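Local coordinates for extracellular solute-binding protein family 1 (Alicyclobacillus acidocaldarius subsp. acidocaldarius, PDB 4OVJ), which probably captures a solute outside the cell membrane and hands it to an ABC-type transporter, as its family of binding proteins does, at residues A[46-49]-A[54-57]; A[141-146]-A[151-156]; A[179-184]-A[219-224]; A[191-196]-A[368-373]; A[237-240]-A[245-248]. One frame throughout, in Å; residues are numbered along the deposited sequence.

Interaction 1 of 5, residues A[46-49]-A[54-57]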
# COMPACT_ATOMS: atom_id res chain seq x y z
N LYS A 46 -18.16 -8.31 -17.22
CA LYS A 46 -18.49 -9.16 -18.37
C LYS A 46 -18.30 -10.64 -18.02
O LYS A 46 -19.16 -11.47 -18.31
CB LYS A 46 -17.66 -8.79 -19.61
CG LYS A 46 -17.86 -9.72 -20.81
CD LYS A 46 -17.11 -9.24 -22.04
CE LYS A 46 -17.53 -10.02 -23.29
NZ LYS A 46 -16.72 -9.60 -24.47
N ALA A 47 -17.17 -10.97 -17.40
CA ALA A 47 -16.89 -12.34 -17.02
C ALA A 47 -17.90 -12.85 -15.99
O ALA A 47 -18.39 -13.99 -16.08
CB ALA A 47 -15.47 -12.46 -16.49
N PHE A 48 -18.25 -12.00 -15.03
CA PHE A 48 -19.24 -12.37 -14.03
C PHE A 48 -20.60 -12.68 -14.65
O PHE A 48 -21.24 -13.68 -14.30
CB PHE A 48 -19.44 -11.26 -13.00
CG PHE A 48 -20.50 -11.59 -12.00
CD1 PHE A 48 -20.24 -12.46 -10.97
CD2 PHE A 48 -21.78 -11.09 -12.15
CE1 PHE A 48 -21.22 -12.78 -10.05
CE2 PHE A 48 -22.78 -11.42 -11.24
CZ PHE A 48 -22.49 -12.27 -10.19
N GLU A 49 -21.07 -11.79 -15.53
CA GLU A 49 -22.39 -11.95 -16.14
C GLU A 49 -22.49 -13.25 -16.98
O GLU A 49 -23.56 -13.83 -17.09
CB GLU A 49 -22.77 -10.71 -16.95
CG GLU A 49 -23.10 -9.50 -16.05
CD GLU A 49 -23.75 -8.34 -16.81
OE1 GLU A 49 -23.16 -7.86 -17.80
OE2 GLU A 49 -24.86 -7.89 -16.40
N ASN A 54 -27.96 -15.62 -14.11
CA ASN A 54 -29.17 -15.15 -13.43
C ASN A 54 -28.96 -13.91 -12.56
O ASN A 54 -29.82 -13.55 -11.74
CB ASN A 54 -29.79 -16.27 -12.62
CG ASN A 54 -28.84 -16.86 -11.63
OD1 ASN A 54 -27.61 -16.74 -11.76
ND2 ASN A 54 -29.39 -17.54 -10.63
N ILE A 55 -27.82 -13.25 -12.73
CA ILE A 55 -27.56 -12.00 -12.03
C ILE A 55 -27.08 -10.98 -13.06
O ILE A 55 -26.00 -11.13 -13.66
CB ILE A 55 -26.50 -12.17 -10.92
CG1 ILE A 55 -26.96 -13.25 -9.93
CG2 ILE A 55 -26.28 -10.84 -10.19
CD1 ILE A 55 -25.89 -13.71 -8.93
N HIS A 56 -27.87 -9.93 -13.26
CA HIS A 56 -27.41 -8.80 -14.04
C HIS A 56 -26.65 -7.82 -13.15
O HIS A 56 -27.02 -7.59 -11.99
CB HIS A 56 -28.58 -8.02 -14.62
CG HIS A 56 -29.48 -8.81 -15.52
ND1 HIS A 56 -29.03 -9.43 -16.67
CD2 HIS A 56 -30.82 -8.99 -15.50
CE1 HIS A 56 -30.06 -10.00 -17.28
NE2 HIS A 56 -31.15 -9.74 -16.59
N ILE A 57 -25.60 -7.24 -13.70
CA ILE A 57 -24.90 -6.15 -13.05
C ILE A 57 -25.13 -4.87 -13.83
O ILE A 57 -24.88 -4.80 -15.04
CB ILE A 57 -23.39 -6.43 -12.96
CG1 ILE A 57 -23.12 -7.74 -12.24
CG2 ILE A 57 -22.69 -5.26 -12.26
CD1 ILE A 57 -23.61 -7.79 -10.80
O HOH W 1 -26.51 -9.98 -17.50
O HOH W 2 -25.81 -12.18 -16.36
O HOH W 3 -23.33 -4.80 -17.92
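Within the beta-alpha-beta unit built from strand 25-31, helix 35-51 and strand 55-61, Phe48 and Glu49 near the end of the helix meet Ile55 and Ile57 at the start of the second strand. The two helix neighbours do different work. Phe48 points its ring at the sheet: CG stands anti to the backbone N (chi1 177°), which turns the CD2-CE2-CZ side of the ring to both isoleucines. Its CE2 meets Ile55 CG2 at 3.7 Å, and that methyl lies at the ring edge, close to the ring plane. From the other isoleucine, Ile57 CG1 comes to 3.6 Å from Phe48 CD2, the two side chains crossing at about a right angle. Helix 307-319 packs on the same apolar patch, with Phe313 and Phe316 each edge-to-face with Phe48.

Glu49 works on the more polar side. Its extended chain brings OE2 to 2.9 Å from Ile57 N, and the N-H points almost straight at it (170°), meeting the oxygen from above the carboxylate plane, 36° out. A water donates to Glu49 OE1 at 3.1 Å and to Ile57 O at 3.3 Å, so both carboxylate oxygens are tied to the same strand residue. Another water lies in the plane of the His56 ring, 2.7 Å from His56 ND1, and gives a weak bond to Glu49 OE2. The charged oxygen thus occupies an amide that strand 55-61 turns to the helix, while the ring packs on the apolar side chains; with Glu49 OE2 4.5 Å from His56 ND1, the acid would probably favour a protonated imidazole.

Interaction 2 of 5, residues A[141-146]-A[151-156]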
# COMPACT_ATOMS: atom_id res chain seq x y z
N VAL A 141 12.40 -3.89 -0.25
CA VAL A 141 13.68 -3.47 -0.78
C VAL A 141 13.80 -4.07 -2.16
O VAL A 141 13.72 -5.28 -2.33
CB VAL A 141 14.84 -3.93 0.11
CG1 VAL A 141 16.16 -3.61 -0.54
CG2 VAL A 141 14.74 -3.29 1.48
N ILE A 142 13.94 -3.20 -3.15
CA ILE A 142 14.13 -3.59 -4.55
C ILE A 142 15.61 -3.37 -4.82
O ILE A 142 16.13 -2.26 -4.69
CB ILE A 142 13.28 -2.75 -5.51
CG1 ILE A 142 11.82 -2.73 -5.05
CG2 ILE A 142 13.42 -3.29 -6.92
CD1 ILE A 142 10.88 -1.95 -5.94
N TYR A 143 16.31 -4.44 -5.17
CA TYR A 143 17.76 -4.37 -5.25
C TYR A 143 18.34 -5.06 -6.49
O TYR A 143 17.75 -5.98 -7.05
CB TYR A 143 18.41 -4.93 -3.97
CG TYR A 143 18.24 -6.42 -3.77
CD1 TYR A 143 17.08 -6.94 -3.23
CD2 TYR A 143 19.25 -7.30 -4.13
CE1 TYR A 143 16.92 -8.31 -3.06
CE2 TYR A 143 19.10 -8.66 -3.96
CZ TYR A 143 17.93 -9.16 -3.42
OH TYR A 143 17.77 -10.51 -3.28
N ASP A 144 19.49 -4.55 -6.92
CA ASP A 144 20.27 -5.13 -8.00
C ASP A 144 20.91 -6.43 -7.49
O ASP A 144 21.83 -6.40 -6.65
CB ASP A 144 21.32 -4.10 -8.44
CG ASP A 144 22.25 -4.59 -9.54
OD1 ASP A 144 22.52 -5.79 -9.64
OD2 ASP A 144 22.77 -3.73 -10.27
N GLU A 145 20.40 -7.55 -7.96
CA GLU A 145 20.86 -8.86 -7.51
C GLU A 145 22.36 -9.04 -7.64
O GLU A 145 23.02 -9.46 -6.70
CB GLU A 145 20.21 -9.96 -8.33
CG GLU A 145 18.86 -10.38 -7.86
CD GLU A 145 18.54 -11.77 -8.37
OE1 GLU A 145 18.62 -11.97 -9.61
OE2 GLU A 145 18.23 -12.66 -7.54
N ALA A 146 22.88 -8.75 -8.82
CA ALA A 146 24.29 -8.97 -9.07
C ALA A 146 25.17 -8.05 -8.22
O ALA A 146 26.21 -8.49 -7.73
CB ALA A 146 24.62 -8.80 -10.55
N ALA A 151 28.46 -8.55 -2.09
CA ALA A 151 28.57 -8.49 -0.64
C ALA A 151 28.02 -9.75 0.02
O ALA A 151 27.88 -9.80 1.23
CB ALA A 151 27.82 -7.28 -0.10
N GLY A 152 27.72 -10.78 -0.78
CA GLY A 152 27.16 -12.01 -0.26
C GLY A 152 25.75 -11.87 0.28
O GLY A 152 25.34 -12.63 1.17
N TYR A 153 25.00 -10.89 -0.25
CA TYR A 153 23.62 -10.67 0.13
C TYR A 153 22.68 -11.20 -0.95
O TYR A 153 22.78 -10.80 -2.11
CB TYR A 153 23.33 -9.19 0.37
CG TYR A 153 21.89 -8.98 0.76
CD1 TYR A 153 21.44 -9.36 2.01
CD2 TYR A 153 20.96 -8.48 -0.15
CE1 TYR A 153 20.12 -9.22 2.37
CE2 TYR A 153 19.64 -8.33 0.20
CZ TYR A 153 19.22 -8.70 1.47
OH TYR A 153 17.91 -8.57 1.83
N HIS A 154 21.75 -12.08 -0.57
CA HIS A 154 20.89 -12.77 -1.52
C HIS A 154 19.40 -12.66 -1.19
O HIS A 154 18.61 -13.51 -1.61
CB HIS A 154 21.32 -14.24 -1.59
CG HIS A 154 22.77 -14.42 -1.91
ND1 HIS A 154 23.61 -15.18 -1.15
CD2 HIS A 154 23.53 -13.88 -2.90
CE1 HIS A 154 24.83 -15.15 -1.66
NE2 HIS A 154 24.81 -14.35 -2.72
N GLY A 155 19.03 -11.62 -0.44
CA GLY A 155 17.63 -11.26 -0.27
C GLY A 155 16.97 -11.62 1.04
O GLY A 155 15.78 -11.37 1.22
N GLN A 156 17.73 -12.19 1.97
CA GLN A 156 17.17 -12.55 3.28
C GLN A 156 16.81 -11.29 4.04
O GLN A 156 17.43 -10.23 3.85
CB GLN A 156 18.15 -13.41 4.08
CG GLN A 156 19.32 -12.67 4.73
CD GLN A 156 20.57 -12.54 3.86
OE1 GLN A 156 20.59 -12.81 2.63
NE2 GLN A 156 21.63 -12.08 4.50
O HOH W 4 18.98 -12.32 -4.85
O HOH W 5 21.90 -10.92 -4.69
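Tyr143, one residue before the end of strand 128-144, has an extended beta backbone, and its hydroxyl comes up against Gly155 in the irregular segment 151-156, where the glycine backbone has a positive phi of 104°. The Tyr143 ring leaves its strand with CG between the backbone N and the carbonyl carbon (chi1 68°), a crowded position that swings the ring toward the loop. Its OH lies 3.1 Å from Gly155 CA; a CB added there would fall 2.5 Å from Tyr143 OH, so the approach needs a residue without a side chain, and the backbone angles independently call for glycine.

Tyr153 supplies the aromatic half of the contact. Its CE2 sits over the centre of the Tyr143 face, 4.1 Å from Tyr143 CZ, in an edge-to-face (T-shaped) pair with planes at 63°. Tyr153 OH donates to Gln156 O at 2.7 Å, which ties down the far end of the ring.

Between the paired residues runs the short helix 145-149, which makes the chain turn back on itself. Asp144 is its N-cap, with OD1 bonded to Ala147 N and OD2 in a salt bridge with Arg273. Gly152, the C-prime residue of a Schellman motif, ends it, Tyr153 N reaching back to Phe148 O. Phe148 also meets the Tyr143 ring edge-to-face.

Two waters lie between the segments' polar atoms. One lies 2.7 Å from Tyr143 OH and 2.8 Å from Glu145 OE2. The other sits 2.7 Å from Glu145 O and equally near Tyr153 O.

Interaction 3 of 5, residues A[179-184]-A[219-224]; sequences ENDDES and NYWANL. With SO4 (sulfate ion), chain B.
The backbones of Asp181 and Trp221 come nearest where the irregular segment 179-184 passes helix 211-226, their CA atoms 6.9 Å apart, and an inverse gamma turn centred on Asp182 bends the loop around the indole. Trp221 carries nearly the whole contact. Glu183 CG lies over one face, 3.5 Å from the centroid of the five-membered ring and 22° off its normal, a CH-pi contact. Above the same face, toward the six-membered ring, Asp182 N is 3.6 Å from Trp221 CZ3. Tyr220 CD2 covers the opposite face. At the rim, Glu179 OE2 approaches Trp221 CH2 to 3.4 Å, near the indole plane and with its carboxylate turned 87° to it.

Four acids gather here, and two pairs are very close: Glu179 OE2 lies 2.6 Å from Asp182 OD2, and Asp181 OD1 lies 2.5 Å from Glu183 OE1. Such spacings suggest that one acid of each pair probably holds a proton. Arg225 answers the second pair with salt bridges to Asp181 OD2 and Glu183 OE1, while Trp163 NE1 bonds Glu179 OE1 and Leu258 N bonds Asp182 OD2. At the loop's far end Ser184, the N-cap of helix 185-194, has OG 2.9 Å from O4 of a sulfate, probably from the crystallisation liquor, which Tyr139 and Trp260 also bind.

With a leucine in place of Trp221, the loop would probably lose the flat surface under Glu183 CG and Asp182 N, and a gap would open beside the Glu179 carboxylate. The chemistry implied is a largely buried acidic loop packed on an indole, where Arg225 probably offsets the Asp181-Glu183 pair and a retained proton would probably ease each close pair.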
# COMPACT_ATOMS: atom_id res chain seq x y z
N GLU A 179 22.17 2.19 -1.94
CA GLU A 179 20.72 2.42 -1.90
C GLU A 179 20.45 3.90 -2.01
O GLU A 179 21.30 4.71 -1.71
CB GLU A 179 20.14 1.90 -0.57
CG GLU A 179 18.61 1.92 -0.48
CD GLU A 179 18.07 1.53 0.89
OE1 GLU A 179 18.78 0.83 1.62
OE2 GLU A 179 16.93 1.90 1.24
N ASN A 180 19.24 4.24 -2.44
CA ASN A 180 18.74 5.60 -2.35
C ASN A 180 18.61 6.00 -0.88
O ASN A 180 18.53 5.15 0.01
CB ASN A 180 17.37 5.70 -3.00
CG ASN A 180 17.40 5.57 -4.51
OD1 ASN A 180 18.41 5.23 -5.15
ND2 ASN A 180 16.25 5.83 -5.11
N ASP A 181 18.56 7.31 -0.63
CA ASP A 181 18.27 7.80 0.70
C ASP A 181 16.75 7.80 0.82
O ASP A 181 16.09 8.74 0.38
CB ASP A 181 18.87 9.20 0.89
CG ASP A 181 18.70 9.74 2.29
OD1 ASP A 181 17.84 9.19 3.04
OD2 ASP A 181 19.42 10.72 2.64
N ASP A 182 16.21 6.73 1.40
CA ASP A 182 14.79 6.43 1.33
C ASP A 182 14.04 6.95 2.55
O ASP A 182 13.31 6.22 3.23
CB ASP A 182 14.58 4.93 1.11
CG ASP A 182 14.97 4.52 -0.28
OD1 ASP A 182 14.53 5.19 -1.23
OD2 ASP A 182 15.71 3.52 -0.46
N GLU A 183 14.24 8.23 2.82
CA GLU A 183 13.54 8.91 3.88
C GLU A 183 12.30 9.62 3.35
O GLU A 183 12.37 10.44 2.44
CB GLU A 183 14.44 9.92 4.57
CG GLU A 183 15.54 9.27 5.40
CD GLU A 183 16.55 10.30 5.87
OE1 GLU A 183 17.51 10.57 5.12
OE2 GLU A 183 16.39 10.82 7.00
N SER A 184 11.19 9.31 3.97
CA SER A 184 9.90 9.89 3.65
C SER A 184 9.03 9.69 4.86
O SER A 184 9.33 8.87 5.74
CB SER A 184 9.26 9.20 2.44
OG SER A 184 8.86 7.87 2.75
N ASN A 219 19.29 9.82 12.17
CA ASN A 219 20.71 9.49 12.37
C ASN A 219 21.14 8.29 11.59
O ASN A 219 22.28 8.24 11.12
CB ASN A 219 21.01 9.26 13.85
CG ASN A 219 21.26 10.56 14.59
OD1 ASN A 219 21.70 11.54 13.99
ND2 ASN A 219 21.01 10.56 15.89
N TYR A 220 20.25 7.31 11.46
CA TYR A 220 20.55 6.11 10.69
C TYR A 220 20.92 6.49 9.27
O TYR A 220 21.98 6.11 8.78
CB TYR A 220 19.36 5.16 10.68
CG TYR A 220 19.58 3.92 9.85
CD1 TYR A 220 20.29 2.85 10.36
CD2 TYR A 220 19.09 3.82 8.55
CE1 TYR A 220 20.51 1.72 9.61
CE2 TYR A 220 19.29 2.68 7.79
CZ TYR A 220 20.00 1.63 8.34
OH TYR A 220 20.21 0.48 7.60
N TRP A 221 20.07 7.29 8.63
CA TRP A 221 20.34 7.70 7.25
C TRP A 221 21.50 8.69 7.16
O TRP A 221 22.28 8.63 6.22
CB TRP A 221 19.09 8.27 6.59
CG TRP A 221 18.01 7.23 6.48
CD1 TRP A 221 16.95 7.05 7.32
CD2 TRP A 221 17.93 6.19 5.50
NE1 TRP A 221 16.21 5.96 6.92
CE2 TRP A 221 16.78 5.43 5.79
CE3 TRP A 221 18.70 5.84 4.38
CZ2 TRP A 221 16.39 4.34 5.02
CZ3 TRP A 221 18.32 4.75 3.62
CH2 TRP A 221 17.17 4.02 3.94
N ALA A 222 21.62 9.58 8.15
CA ALA A 222 22.74 10.53 8.16
C ALA A 222 24.08 9.80 8.19
O ALA A 222 25.02 10.21 7.51
CB ALA A 222 22.62 11.49 9.32
N ASN A 223 24.16 8.70 8.95
CA ASN A 223 25.40 7.93 8.99
C ASN A 223 25.71 7.30 7.63
O ASN A 223 26.86 7.32 7.18
CB ASN A 223 25.37 6.90 10.11
CG ASN A 223 25.54 7.52 11.49
OD1 ASN A 223 26.08 8.62 11.64
ND2 ASN A 223 25.09 6.82 12.50
N LEU A 224 24.69 6.82 6.94
CA LEU A 224 24.89 6.26 5.60
C LEU A 224 25.34 7.34 4.61
O LEU A 224 26.18 7.09 3.76
CB LEU A 224 23.63 5.56 5.10
CG LEU A 224 23.18 4.33 5.87
CD1 LEU A 224 21.82 3.87 5.39
CD2 LEU A 224 24.21 3.23 5.73
S SO4 B . 6.77 6.79 -0.01
O1 SO4 B . 7.01 8.23 0.22
O2 SO4 B . 5.38 6.42 0.33
O3 SO4 B . 6.98 6.50 -1.44
O4 SO4 B . 7.74 6.02 0.80

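Interaction 4 of 5, residues A[191-196]-A[368-373]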
# COMPACT_ATOMS: atom_id res chain seq x y z
N TRP A 191 9.35 2.74 10.48
CA TRP A 191 10.27 2.84 11.62
C TRP A 191 9.55 3.10 12.94
O TRP A 191 9.84 2.45 13.94
CB TRP A 191 11.28 3.97 11.33
CG TRP A 191 12.35 4.18 12.37
CD1 TRP A 191 12.23 4.91 13.51
CD2 TRP A 191 13.70 3.72 12.32
NE1 TRP A 191 13.43 4.91 14.19
CE2 TRP A 191 14.35 4.20 13.47
CE3 TRP A 191 14.43 2.97 11.39
CZ2 TRP A 191 15.70 3.94 13.73
CZ3 TRP A 191 15.78 2.70 11.66
CH2 TRP A 191 16.39 3.18 12.82
N ALA A 192 8.62 4.05 12.93
CA ALA A 192 7.89 4.37 14.14
C ALA A 192 7.14 3.15 14.65
O ALA A 192 7.16 2.87 15.84
CB ALA A 192 6.92 5.50 13.90
N ARG A 193 6.49 2.43 13.74
CA ARG A 193 5.74 1.23 14.12
C ARG A 193 6.65 0.16 14.74
O ARG A 193 6.27 -0.50 15.70
CB ARG A 193 4.97 0.67 12.93
CG ARG A 193 3.71 1.45 12.59
CD ARG A 193 3.21 1.12 11.20
NE ARG A 193 3.05 -0.33 10.96
CZ ARG A 193 1.93 -1.05 11.12
NH1 ARG A 193 0.80 -0.51 11.55
NH2 ARG A 193 1.95 -2.35 10.86
N GLN A 194 7.87 0.05 14.23
CA GLN A 194 8.85 -0.88 14.81
C GLN A 194 9.22 -0.52 16.25
O GLN A 194 9.64 -1.38 17.02
CB GLN A 194 10.12 -0.93 14.00
CG GLN A 194 9.95 -1.40 12.59
CD GLN A 194 11.24 -1.34 11.82
OE1 GLN A 194 11.96 -0.34 11.87
NE2 GLN A 194 11.57 -2.43 11.13
N HIS A 195 9.10 0.76 16.58
CA HIS A 195 9.40 1.26 17.92
C HIS A 195 8.17 1.38 18.80
O HIS A 195 8.20 2.05 19.82
CB HIS A 195 10.14 2.59 17.80
CG HIS A 195 11.52 2.42 17.26
ND1 HIS A 195 11.77 2.21 15.92
CD2 HIS A 195 12.71 2.35 17.89
CE1 HIS A 195 13.07 2.05 15.75
NE2 HIS A 195 13.66 2.13 16.92
N GLY A 196 7.10 0.68 18.42
CA GLY A 196 5.87 0.64 19.22
C GLY A 196 5.09 1.93 19.17
O GLY A 196 4.24 2.18 20.03
N PRO A 368 -1.73 -5.21 11.18
CA PRO A 368 -2.70 -4.31 10.58
C PRO A 368 -2.18 -2.90 10.37
O PRO A 368 -1.40 -2.38 11.17
CB PRO A 368 -3.85 -4.32 11.59
CG PRO A 368 -3.77 -5.66 12.22
CD PRO A 368 -2.28 -5.91 12.35
N ILE A 369 -2.65 -2.29 9.30
CA ILE A 369 -2.37 -0.90 9.00
C ILE A 369 -2.93 -0.00 10.12
O ILE A 369 -3.92 -0.35 10.77
CB ILE A 369 -2.97 -0.54 7.61
CG1 ILE A 369 -2.49 0.83 7.14
CG2 ILE A 369 -4.50 -0.63 7.64
CD1 ILE A 369 -2.87 1.14 5.70
N ASP A 370 -2.27 1.13 10.35
CA ASP A 370 -2.74 2.12 11.31
C ASP A 370 -4.10 2.66 10.88
O ASP A 370 -4.46 2.62 9.69
CB ASP A 370 -1.82 3.33 11.36
CG ASP A 370 -0.47 3.07 12.04
OD1 ASP A 370 -0.16 1.94 12.48
OD2 ASP A 370 0.30 4.06 12.14
N PRO A 371 -4.85 3.23 11.83
CA PRO A 371 -6.10 3.89 11.45
C PRO A 371 -5.90 5.01 10.41
O PRO A 371 -4.78 5.53 10.27
CB PRO A 371 -6.60 4.49 12.77
CG PRO A 371 -5.95 3.68 13.83
CD PRO A 371 -4.63 3.23 13.29
N PRO A 372 -6.97 5.37 9.69
CA PRO A 372 -6.83 6.42 8.67
C PRO A 372 -6.30 7.71 9.29
O PRO A 372 -6.61 7.99 10.45
CB PRO A 372 -8.27 6.59 8.14
CG PRO A 372 -8.97 5.33 8.51
CD PRO A 372 -8.37 4.92 9.82
N PRO A 373 -5.48 8.46 8.55
CA PRO A 373 -4.87 9.66 9.12
C PRO A 373 -5.83 10.83 9.21
O PRO A 373 -6.87 10.83 8.54
CB PRO A 373 -3.76 9.99 8.11
CG PRO A 373 -4.25 9.46 6.83
CD PRO A 373 -4.99 8.19 7.19
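Arg193 NH1 grips two acceptors of the loop at once: Pro368 O at 2.9 Å, with an N-H angle of 157°, and Asp370 OD1 at 2.8 Å, the latter a salt bridge. Both acceptors lie close to the guanidinium plane, yet Asp370 OD1 is met from above its carboxylate plane, 40° out. NH2 adds a weak bond to Pro368 O at 3.4 Å. The arginine chain gets there by bending at chi3 (52°), which turns NH1 to Asp370 OD1 while CD passes beside that oxygen.

Arg193 sits on the last turn of helix 185-194, which a Schellman motif with Gly196 at C-prime brings to an end; Gly196 N bonds Arg193 O at 3.1 Å. Facing it, Pro368, Ile369 and Asp370 run in polyproline II conformation, part of the proline-rich link from helix 350-365 to helix 377-392. Replacing Arg193 by a methionine would probably leave Asp370 without its cationic mate and Pro368 O without its strong donor on the helix.

In the second shell, Gly289 O accepts a hydrogen bond from Arg193 NE, a further hold on the head group, while Tyr89 OH bonds Asp370 O and holds the loop.

Interaction 5 of 5, residues A[237-240]-A[245-248]; sequences SLIK and PTDP
Thr246 turns its OG1 to Lys240 N by setting that oxygen between its own backbone N and carbonyl carbon (chi1 58°), while Ile239 places CG1 beside its backbone N (chi1 -58°) and extends CD1 to Pro248. The polar half of the contact is one straight bond: Lys240 N donates to Thr246 OG1 at 2.9 Å, with an N-H angle of 177°. The same hydroxyl is bonded to Asp244 OD2, so a backbone amide and a carboxylate hold it between them and fix its rotation.

Around this bond the threonine is wedged into the backbone of 238-240. Leu238 O lies 3.3 Å from Thr246 CB, and the methyl CG2 is 4.0 Å from Lys240 CE, the lysine chain crossing the threonine at about a right angle. On the apolar side Ile239 CD1 presses on Pro248 CD at 3.4 Å, tighter than usual van der Waals contact, with the two side chains again at about a right angle. Ile239 CG1 in turn rests 3.5 Å from Thr246 O.

Asp247 directs its CB away from 237-240 and serves the loop's own backbone. OD1 accepts from Met249 N, which fits an Asx turn; OD2 accepts from Ala243 N, inside the turn that connects the segments. Both segments lack helix or strand, and their nearest CA atoms, of Ile239 and Thr246, are 4.9 Å apart. The arrangement is an irregular reversal of the chain, joined by a side-chain-to-backbone bond instead of a strand ladder, on the connection from helix 233-236 to strand 256-260.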
# COMPACT_ATOMS: atom_id res chain seq x y z
N SER A 237 17.43 15.51 -3.71
CA SER A 237 16.48 16.60 -3.96
C SER A 237 15.98 16.64 -5.40
O SER A 237 14.92 17.19 -5.66
CB SER A 237 17.10 17.95 -3.60
OG SER A 237 18.27 18.19 -4.35
N LEU A 238 16.74 16.07 -6.34
CA LEU A 238 16.35 16.04 -7.75
C LEU A 238 15.32 14.96 -8.07
O LEU A 238 14.72 14.98 -9.12
CB LEU A 238 17.59 15.78 -8.62
CG LEU A 238 18.73 16.77 -8.51
CD1 LEU A 238 20.00 16.23 -9.15
CD2 LEU A 238 18.34 18.08 -9.15
N ILE A 239 15.12 14.01 -7.17
CA ILE A 239 14.24 12.90 -7.47
C ILE A 239 12.78 13.34 -7.44
O ILE A 239 12.28 13.76 -6.40
CB ILE A 239 14.41 11.75 -6.46
CG1 ILE A 239 15.85 11.25 -6.44
CG2 ILE A 239 13.47 10.59 -6.81
CD1 ILE A 239 16.14 10.31 -5.28
N LYS A 240 12.09 13.22 -8.57
CA LYS A 240 10.67 13.59 -8.67
C LYS A 240 9.75 12.50 -8.13
O LYS A 240 8.82 12.79 -7.40
CB LYS A 240 10.32 13.92 -10.11
CG LYS A 240 11.07 15.11 -10.66
CD LYS A 240 10.72 15.37 -12.12
CE LYS A 240 11.70 16.32 -12.82
NZ LYS A 240 11.54 16.16 -14.28
N PRO A 245 12.87 9.05 -14.45
CA PRO A 245 14.27 9.18 -14.89
C PRO A 245 15.22 9.88 -13.90
O PRO A 245 16.41 9.66 -13.96
CB PRO A 245 14.16 10.01 -16.17
CG PRO A 245 12.81 9.69 -16.70
CD PRO A 245 11.93 9.52 -15.49
N THR A 246 14.69 10.70 -12.98
CA THR A 246 15.50 11.34 -11.95
C THR A 246 15.87 10.44 -10.76
O THR A 246 16.61 10.87 -9.88
CB THR A 246 14.78 12.57 -11.38
OG1 THR A 246 13.52 12.17 -10.84
CG2 THR A 246 14.57 13.61 -12.47
N ASP A 247 15.33 9.22 -10.72
CA ASP A 247 15.62 8.25 -9.67
C ASP A 247 17.02 7.69 -9.92
O ASP A 247 17.28 7.17 -11.00
CB ASP A 247 14.55 7.15 -9.72
CG ASP A 247 14.73 6.08 -8.65
OD1 ASP A 247 15.83 5.95 -8.04
OD2 ASP A 247 13.74 5.33 -8.44
N PRO A 248 17.94 7.81 -8.93
CA PRO A 248 19.30 7.29 -9.19
C PRO A 248 19.37 5.82 -9.56
O PRO A 248 20.33 5.38 -10.20
CB PRO A 248 20.05 7.53 -7.89
CG PRO A 248 19.16 8.27 -6.98
CD PRO A 248 17.82 8.46 -7.62

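Interaction 3 is the buried contact; the other four are partly buried. Interactions 1 and 2 both reach the mixed sheet, yet their centres lie about 45 Å apart, and they differ in chemistry: a carboxylate on a strand amide beside apolar packing in the first, an aromatic pair with waters in the second. Interactions 3 and 5 touch, Asn180 ND2 lying 3.0 Å from Asp247 OD1, a probable hydrogen bond that ties the two loops. Interaction 4 packs on interaction 3, with Trp191 CH2 4.2 Å from Tyr220 CB, but relies on a salt bridge between segments far apart in sequence, whereas interactions 1, 2 and 5 each join segments only five residues apart.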